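PDB 4HVL: membrane-anchored mycosin mycp1 from Mycobacterium thermoresistibile, which is a subtilisin-like serine protease of the type VII (ESX-1) secretion system, probably cleaving peptide bonds through a charge-relay triad. Local coordinates for residues 23-28 and 96-101; 66-71 and 103-108; 9-14 and 192-197. All blocks are in the same frame, centred on the assembly; numbering follows the deposited sequence.

Interaction 1. Residues 23-28 and 96-101; sequences MEQRRV and SDCDAH. With ZN (zinc ion), chain G.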
loop_
_atom_site.group_PDB
_atom_site.type_symbol
_atom_site.label_atom_id
_atom_site.label_comp_id
_atom_site.label_asym_id
_atom_site.label_seq_id
_atom_site.Cartn_x
_atom_site.Cartn_y
_atom_site.Cartn_z
ATOM N N MET A 23 -0.444 -22.900 5.017
ATOM C CA MET A 23 0.264 -22.409 3.839
ATOM C C MET A 23 1.664 -23.014 3.828
ATOM O O MET A 23 2.285 -23.146 4.899
ATOM C CB MET A 23 0.419 -20.883 3.875
ATOM C CG MET A 23 -0.856 -20.058 3.850
ATOM S SD MET A 23 -1.784 -20.201 2.310
ATOM C CE MET A 23 -0.826 -19.227 1.166
ATOM N N GLU A 24 2.155 -23.351 2.632
ATOM C CA GLU A 24 3.444 -24.011 2.466
ATOM C C GLU A 24 4.241 -23.379 1.338
ATOM O O GLU A 24 3.709 -23.120 0.243
ATOM C CB GLU A 24 3.243 -25.506 2.188
ATOM C CG GLU A 24 4.540 -26.261 1.893
ATOM C CD GLU A 24 4.355 -27.770 1.778
ATOM O OE1 GLU A 24 3.199 -28.241 1.734
ATOM O OE2 GLU A 24 5.378 -28.482 1.701
ATOM N N GLN A 25 5.528 -23.143 1.604
ATOM C CA GLN A 25 6.409 -22.582 0.588
ATOM C C GLN A 25 6.680 -23.628 -0.488
ATOM O O GLN A 25 7.248 -24.676 -0.201
ATOM C CB GLN A 25 7.724 -22.101 1.195
ATOM C CG GLN A 25 8.607 -21.411 0.186
ATOM C CD GLN A 25 9.848 -20.808 0.809
ATOM O OE1 GLN A 25 10.029 -20.845 2.018
ATOM N NE2 GLN A 25 10.700 -20.233 -0.020
ATOM N N ARG A 26 6.280 -23.324 -1.719
ATOM C CA ARG A 26 6.527 -24.199 -2.865
ATOM C C ARG A 26 7.653 -23.701 -3.783
ATOM O O ARG A 26 8.142 -24.454 -4.613
ATOM C CB ARG A 26 5.250 -24.350 -3.678
ATOM C CG ARG A 26 4.048 -24.874 -2.895
ATOM C CD ARG A 26 4.046 -26.386 -2.734
ATOM N NE ARG A 26 2.673 -26.911 -2.772
ATOM C CZ ARG A 26 1.924 -27.254 -1.715
ATOM N NH1 ARG A 26 2.378 -27.161 -0.470
ATOM N NH2 ARG A 26 0.693 -27.708 -1.909
ATOM N N ARG A 27 8.064 -22.447 -3.649
ATOM C CA ARG A 27 9.106 -21.896 -4.502
ATOM C C ARG A 27 10.248 -21.265 -3.718
ATOM O O ARG A 27 10.035 -20.684 -2.644
ATOM C CB ARG A 27 8.533 -20.813 -5.407
ATOM C CG ARG A 27 7.419 -21.252 -6.330
ATOM C CD ARG A 27 7.036 -20.063 -7.198
ATOM N NE ARG A 27 5.772 -20.261 -7.908
ATOM C CZ ARG A 27 5.083 -19.289 -8.510
ATOM N NH1 ARG A 27 5.525 -18.030 -8.497
ATOM N NH2 ARG A 27 3.940 -19.575 -9.130
ATOM N N VAL A 28 11.444 -21.323 -4.306
ATOM C CA VAL A 28 12.613 -20.614 -3.792
ATOM C C VAL A 28 12.395 -19.105 -3.910
ATOM O O VAL A 28 11.714 -18.626 -4.814
ATOM C CB VAL A 28 13.910 -21.045 -4.523
ATOM C CG1 VAL A 28 15.111 -20.224 -4.058
ATOM C CG2 VAL A 28 14.172 -22.524 -4.296
ATOM N N SER A 96 11.141 -11.966 6.761
ATOM C CA SER A 96 11.569 -12.747 5.614
ATOM C C SER A 96 10.749 -12.342 4.392
ATOM O O SER A 96 9.523 -12.532 4.359
ATOM C CB SER A 96 11.361 -14.239 5.897
ATOM O OG SER A 96 11.872 -15.012 4.822
ATOM N N ASP A 97 11.418 -11.768 3.399
ATOM C CA ASP A 97 10.794 -11.384 2.141
ATOM C C ASP A 97 11.203 -12.439 1.118
ATOM O O ASP A 97 12.369 -12.545 0.803
ATOM C CB ASP A 97 11.281 -10.005 1.681
ATOM C CG ASP A 97 10.592 -9.534 0.437
ATOM O OD1 ASP A 97 9.634 -10.237 -0.022
ATOM O OD2 ASP A 97 10.963 -8.428 -0.038
ATOM N N CYS A 98 10.228 -13.190 0.610
ATOM C CA CYS A 98 10.473 -14.211 -0.395
ATOM C C CYS A 98 10.078 -13.705 -1.800
ATOM O O CYS A 98 10.268 -14.407 -2.776
ATOM C CB CYS A 98 9.689 -15.486 -0.018
ATOM S SG CYS A 98 10.287 -17.047 -0.696
ATOM N N ASP A 99 9.596 -12.466 -1.900
ATOM C CA ASP A 99 8.976 -11.970 -3.131
ATOM C C ASP A 99 9.682 -10.762 -3.734
ATOM O O ASP A 99 9.194 -10.193 -4.681
ATOM C CB ASP A 99 7.520 -11.574 -2.848
ATOM C CG ASP A 99 6.657 -12.759 -2.466
ATOM O OD1 ASP A 99 6.957 -13.445 -1.472
ATOM O OD2 ASP A 99 5.691 -13.015 -3.185
ATOM N N ALA A 100 10.776 -10.309 -3.139
ATOM C CA ALA A 100 11.443 -9.111 -3.625
ATOM C C ALA A 100 10.437 -7.994 -3.805
ATOM O O ALA A 100 10.383 -7.369 -4.851
ATOM C CB ALA A 100 12.167 -9.405 -4.937
ATOM N N HIS A 101 9.629 -7.749 -2.779
ATOM C CA HIS A 101 8.588 -6.775 -2.880
ATOM C C HIS A 101 8.538 -5.922 -1.609
ATOM O O HIS A 101 8.852 -4.727 -1.653
ATOM C CB HIS A 101 7.247 -7.475 -3.206
ATOM C CG HIS A 101 6.143 -6.534 -3.564
ATOM N ND1 HIS A 101 5.357 -5.927 -2.608
ATOM C CD2 HIS A 101 5.725 -6.048 -4.759
ATOM C CE1 HIS A 101 4.479 -5.132 -3.199
ATOM N NE2 HIS A 101 4.687 -5.178 -4.502
HETATM ZN ZN ZN G . 3.289 -4.248 -5.834
HETATM O O HOH W 1 2.927 -5.831 -7.230
#

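Interaction 2. Residues 66-71 and 103-108; sequences VAVIDT and TLTASV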
loop_
_atom_site.group_PDB
_atom_site.type_symbol
_atom_site.label_atom_id
_atom_site.label_comp_id
_atom_site.label_asym_id
_atom_site.label_seq_id
_atom_site.Cartn_x
_atom_site.Cartn_y
_atom_site.Cartn_z
ATOM N N VAL A 66 6.101 3.342 11.076
ATOM C CA VAL A 66 5.228 2.939 10.002
ATOM C C VAL A 66 5.179 1.417 9.953
ATOM O O VAL A 66 6.233 0.754 9.878
ATOM C CB VAL A 66 5.709 3.466 8.627
ATOM C CG1 VAL A 66 4.687 3.127 7.554
ATOM C CG2 VAL A 66 5.970 4.976 8.667
ATOM N N ALA A 67 3.963 0.866 9.994
ATOM C CA ALA A 67 3.758 -0.552 9.773
ATOM C C ALA A 67 3.496 -0.802 8.290
ATOM O O ALA A 67 2.705 -0.069 7.648
ATOM C CB ALA A 67 2.597 -1.073 10.589
ATOM N N VAL A 68 4.160 -1.822 7.751
ATOM C CA VAL A 68 4.085 -2.136 6.336
ATOM C C VAL A 68 3.506 -3.523 6.171
ATOM O O VAL A 68 4.136 -4.504 6.564
ATOM C CB VAL A 68 5.475 -2.086 5.683
ATOM C CG1 VAL A 68 5.359 -2.283 4.177
ATOM C CG2 VAL A 68 6.170 -0.768 6.013
ATOM N N ILE A 69 2.283 -3.598 5.646
ATOM C CA ILE A 69 1.615 -4.877 5.407
ATOM C C ILE A 69 1.868 -5.188 3.936
ATOM O O ILE A 69 1.372 -4.506 3.043
ATOM C CB ILE A 69 0.107 -4.796 5.732
ATOM C CG1 ILE A 69 -0.086 -4.249 7.155
ATOM C CG2 ILE A 69 -0.552 -6.150 5.535
ATOM C CD1 ILE A 69 -1.506 -4.300 7.658
ATOM N N ASP A 70 2.671 -6.209 3.691
ATOM C CA ASP A 70 3.236 -6.472 2.368
ATOM C C ASP A 70 3.767 -7.935 2.377
ATOM O O ASP A 70 3.125 -8.803 2.984
ATOM C CB ASP A 70 4.330 -5.424 2.104
ATOM C CG ASP A 70 4.645 -5.231 0.627
ATOM O OD1 ASP A 70 5.049 -6.243 -0.008
ATOM O OD2 ASP A 70 4.533 -4.064 0.124
ATOM N N THR A 71 4.907 -8.221 1.739
ATOM C CA THR A 71 5.386 -9.596 1.601
ATOM C C THR A 71 6.562 -9.895 2.568
ATOM O O THR A 71 7.344 -10.818 2.331
ATOM C CB THR A 71 5.868 -9.878 0.158
ATOM O OG1 THR A 71 7.031 -9.076 -0.103
ATOM C CG2 THR A 71 4.777 -9.562 -0.862
ATOM N N THR A 103 10.432 -5.641 0.942
ATOM C CA THR A 103 11.694 -4.981 1.250
ATOM C C THR A 103 11.765 -3.662 0.481
ATOM O O THR A 103 12.180 -2.634 1.016
ATOM C CB THR A 103 12.882 -5.882 0.857
ATOM O OG1 THR A 103 12.777 -7.129 1.572
ATOM C CG2 THR A 103 14.190 -5.207 1.205
ATOM N N LEU A 104 11.340 -3.704 -0.771
ATOM C CA LEU A 104 11.405 -2.519 -1.660
ATOM C C LEU A 104 10.388 -1.472 -1.228
ATOM O O LEU A 104 10.710 -0.307 -1.153
ATOM C CB LEU A 104 11.220 -2.911 -3.124
ATOM C CG LEU A 104 12.422 -3.579 -3.813
ATOM C CD1 LEU A 104 12.795 -4.926 -3.208
ATOM C CD2 LEU A 104 12.158 -3.754 -5.298
ATOM N N THR A 105 9.161 -1.890 -0.942
ATOM C CA THR A 105 8.153 -0.984 -0.371
ATOM C C THR A 105 8.676 -0.227 0.858
ATOM O O THR A 105 8.638 1.009 0.908
ATOM C CB THR A 105 6.906 -1.774 0.036
ATOM O OG1 THR A 105 6.475 -2.532 -1.086
ATOM C CG2 THR A 105 5.779 -0.851 0.480
ATOM N N ALA A 106 9.186 -0.987 1.824
ATOM C CA ALA A 106 9.727 -0.401 3.048
ATOM C C ALA A 106 10.846 0.593 2.743
ATOM O O ALA A 106 10.921 1.657 3.395
ATOM C CB ALA A 106 10.210 -1.488 4.013
ATOM N N SER A 107 11.674 0.280 1.735
ATOM C CA SER A 107 12.786 1.172 1.364
ATOM C C SER A 107 12.300 2.507 0.812
ATOM O O SER A 107 12.923 3.546 1.064
ATOM C CB SER A 107 13.759 0.518 0.382
ATOM O OG SER A 107 13.254 0.498 -0.945
ATOM N N VAL A 108 11.196 2.483 0.075
ATOM C CA VAL A 108 10.614 3.709 -0.487
ATOM C C VAL A 108 10.055 4.613 0.633
ATOM O O VAL A 108 10.260 5.833 0.625
ATOM C CB VAL A 108 9.547 3.381 -1.578
ATOM C CG1 VAL A 108 8.719 4.599 -1.932
ATOM C CG2 VAL A 108 10.207 2.846 -2.837
#

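Interaction 3. Residues 9-14 and 192-197; sequences PAAVPP and DETGVG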
loop_
_atom_site.group_PDB
_atom_site.type_symbol
_atom_site.label_atom_id
_atom_site.label_comp_id
_atom_site.label_asym_id
_atom_site.label_seq_id
_atom_site.Cartn_x
_atom_site.Cartn_y
_atom_site.Cartn_z
ATOM N N PRO A 9 -18.480 -1.595 13.904
ATOM C CA PRO A 9 -17.399 -1.527 14.873
ATOM C C PRO A 9 -17.326 -2.723 15.822
ATOM O O PRO A 9 -16.258 -2.996 16.356
ATOM C CB PRO A 9 -17.688 -0.243 15.671
ATOM C CG PRO A 9 -18.771 0.456 14.977
ATOM C CD PRO A 9 -19.475 -0.530 14.109
ATOM N N ALA A 10 -18.430 -3.422 16.054
ATOM C CA ALA A 10 -18.397 -4.543 16.978
ATOM C C ALA A 10 -17.743 -5.792 16.376
ATOM O O ALA A 10 -17.511 -6.765 17.078
ATOM C CB ALA A 10 -19.794 -4.862 17.470
ATOM N N ALA A 11 -17.424 -5.766 15.091
ATOM C CA ALA A 11 -16.933 -6.952 14.418
ATOM C C ALA A 11 -15.425 -6.982 14.310
ATOM O O ALA A 11 -14.903 -7.541 13.362
ATOM C CB ALA A 11 -17.552 -7.049 13.044
ATOM N N VAL A 12 -14.716 -6.434 15.294
ATOM C CA VAL A 12 -13.244 -6.440 15.260
ATOM C C VAL A 12 -12.755 -7.865 15.481
ATOM O O VAL A 12 -13.124 -8.483 16.453
ATOM C CB VAL A 12 -12.630 -5.492 16.322
ATOM C CG1 VAL A 12 -11.106 -5.545 16.311
ATOM C CG2 VAL A 12 -13.077 -4.061 16.077
ATOM N N PRO A 13 -11.897 -8.375 14.585
ATOM C CA PRO A 13 -11.382 -9.728 14.724
ATOM C C PRO A 13 -10.390 -9.885 15.868
ATOM O O PRO A 13 -9.881 -8.893 16.374
ATOM C CB PRO A 13 -10.680 -9.983 13.396
ATOM C CG PRO A 13 -10.374 -8.644 12.839
ATOM C CD PRO A 13 -11.307 -7.658 13.437
ATOM N N PRO A 14 -10.124 -11.141 16.277
ATOM C CA PRO A 14 -9.128 -11.363 17.306
ATOM C C PRO A 14 -7.737 -10.890 16.849
ATOM O O PRO A 14 -7.415 -10.932 15.668
ATOM C CB PRO A 14 -9.168 -12.893 17.536
ATOM C CG PRO A 14 -9.808 -13.469 16.320
ATOM C CD PRO A 14 -10.708 -12.405 15.770
ATOM N N ASP A 192 -18.035 -11.735 2.751
ATOM C CA ASP A 192 -18.318 -11.082 4.026
ATOM C C ASP A 192 -16.962 -10.642 4.615
ATOM O O ASP A 192 -16.202 -11.451 5.070
ATOM C CB ASP A 192 -19.124 -11.991 4.995
ATOM C CG ASP A 192 -19.236 -11.399 6.424
ATOM O OD1 ASP A 192 -18.840 -10.216 6.635
ATOM O OD2 ASP A 192 -19.686 -12.124 7.360
ATOM N N GLU A 193 -16.660 -9.352 4.554
ATOM C CA GLU A 193 -15.377 -8.826 5.017
ATOM C C GLU A 193 -15.601 -7.698 6.030
ATOM O O GLU A 193 -14.809 -6.748 6.123
ATOM C CB GLU A 193 -14.558 -8.332 3.834
ATOM C CG GLU A 193 -15.245 -7.260 2.968
ATOM C CD GLU A 193 -14.239 -6.354 2.268
ATOM O OE1 GLU A 193 -13.404 -5.744 2.955
ATOM O OE2 GLU A 193 -14.231 -6.273 1.044
ATOM N N THR A 194 -16.719 -7.809 6.745
ATOM C CA THR A 194 -17.104 -6.966 7.889
ATOM C C THR A 194 -15.934 -6.728 8.852
ATOM O O THR A 194 -15.715 -5.606 9.336
ATOM C CB THR A 194 -18.324 -7.657 8.587
ATOM O OG1 THR A 194 -19.455 -7.531 7.715
ATOM C CG2 THR A 194 -18.691 -7.021 9.891
ATOM N N GLY A 195 -15.156 -7.780 9.084
ATOM C CA GLY A 195 -13.963 -7.689 9.896
ATOM C C GLY A 195 -12.922 -6.722 9.391
ATOM O O GLY A 195 -12.236 -6.102 10.204
ATOM N N VAL A 196 -12.780 -6.582 8.068
ATOM C CA VAL A 196 -11.781 -5.668 7.532
ATOM C C VAL A 196 -12.169 -4.236 7.870
ATOM O O VAL A 196 -11.342 -3.454 8.342
ATOM C CB VAL A 196 -11.536 -5.852 6.012
ATOM C CG1 VAL A 196 -10.540 -4.811 5.482
ATOM C CG2 VAL A 196 -11.044 -7.264 5.722
ATOM N N GLY A 197 -13.435 -3.918 7.647
ATOM C CA GLY A 197 -13.985 -2.617 7.972
ATOM C C GLY A 197 -13.846 -2.304 9.443
ATOM O O GLY A 197 -13.469 -1.206 9.804
#

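Interaction 1. Residues 23-28 and 96-101
The exposed Gln25 lays its amide over the buried Cys98. Its CB points at the 96-101 loop. CG lies anti to the backbone N (chi1 -175°), and the chain stays extended beyond it. This extended shape takes the amide as far as Cys98. CD comes within 4.1 Å of Cys98 SG. At the tip, Gln25 NE2 lies 3.3 Å from Cys98 SG, a close approach of the amide nitrogen to the sulfur. The same NE2 turns back on its own segment and donates to Arg27 O at 2.7 Å. That bond is nearly straight, 164° at the hydrogen, and Arg27 O lies in the amide plane. It fixes the amide's rotation and keeps the nitrogen beside the sulfur. The sulfur belongs to the disulfide with Cys29, the residue just after 23-28. Around Cys98 the loop is held by an Asx turn, in which Asp97 OD1 accepts from Asp99 N. At the far end of the same loop, His101 NE2 binds the zinc ion at 2.1 Å. Strand 23-25 pairs with strand 138-140. The chemistry implies a covalent join between the N-terminal region and the loop that ends at His101, with the glutamine amide lying against the disulfide.

Interaction 2. Residues 66-71 and 103-108
Thr105 and Asp70 meet through a short polar bridge from helix to strand, with Val68 packed beside it. The hydrogen bond comes first. Thr105 OG1 donates to Asp70 OD2 at 2.8 Å, the two side chains pointing at each other across the gap. The hydroxyl reaches the oxygen from above the carboxylate plane, 41° out of it. Thr105 OG1 is also paired with the backbone O of His101, so two acceptors lie near its one proton.

Other hydrogen bonds hold the same carboxylate. Asp70 OD1 takes Thr71 N on its anti lone pair at 2.6 Å, with a bent angle of 131° at the hydrogen. His101 ND1 is a further partner of OD1, and Ser180 OG bonds to OD2. Both oxygens are therefore gripped, which restricts rotation of the buried group. Asp70 is the predicted aspartate of the charge relay, and Thr105 and Ser180 are placed to act as a second shell that steadies it.

Van der Waals contact makes up the rest. Val68 CG1 lies 4.0 Å from Thr105 CG2, the methyls passing alongside one another with their side chains running opposite ways. Thr105 CG2 is anti to its own nitrogen, which leaves OG1 beside the nitrogen and directed to the aspartate (chi1 -53°). Asp70 OD2 also touches this methyl, 3.5 Å from Thr105 CG2.

All three residues are buried. Strand 65-70 runs between strands 127-132 and 176-179 in the parallel sheet of the subtilisin fold, and helix 102-110 packs on one face of it. Ile128 is shared by Val68 and Ala106, while Asn178 touches both Val68 and Thr105. On the helix, Thr105 and Val108 rest on Ala316 of helix 311-328.

Interaction 3. Residues 9-14 and 192-197
Thr194 and Gly195, in the first turn of helix 194-206, carry the contact with Ala11 and Pro13 of the N-terminal loop. Along the helix segment, Asp192 comes first. It does not touch the loop but sets the residue that does. Asp192 OD1 accepts twice, from Thr194 N at 3.2 Å and from Thr194 OG1 at 3.0 Å. The two donors reach it from opposite faces of the carboxylate plane. Glu193 follows at the N-cap position, buried, and its carboxylate is hydrogen-bonded to Tyr185, Ser247 and Tyr251.

Thr194 is next. With OG1 beside the backbone nitrogen and bound to Asp192 (chi1 -70°), CG2 is left to face the loop. There it presses on Ala11 CB at 3.4 Å from Thr194 CG2, which is tighter than usual for two methyl groups.

Gly195 meets the loop with its backbone alone. Its CA lies 3.6 Å from Ala11 O in a CA-H...O contact with 153° at the hydrogen. Further along the loop, Pro13 CD comes within 3.7 Å of Gly195 O. Val196 then turns away from the loop, against Pro248 and Tyr251. Beyond the segment, Ala198 continues the surface under Ala11 and Val12, and Pro13 also packs on helix 154-171.

No hydrogen bond crosses between the segments. An Asx turn at Asp192, just ahead of the N-cap Glu193, leads into a helix of the subtilisin fold against whose first turn the N-terminal loop lies, at the surface.

In the fold
The loop of interaction 1 meets interaction 2 at the predicted active site; the centres of the two contacts are 15 Å apart. His101 ND1 lies 2.6 Å from Asp70 OD1, a probable hydrogen bond between two members of the predicted triad. Asp97 OD2 and Thr103 OG1, 2.8 Å apart, form a second probable bond between them. In the crystal a zinc ion binds His101 NE2 together with Ser312, the predicted nucleophile. Interaction 3 stands apart, with its centre 24 Å from that of interaction 2 and 28 Å from that of interaction 1. Interactions 1 and 3 both join the N-terminal region to the catalytic core, at well-separated places, consistent with an extension that wraps round it.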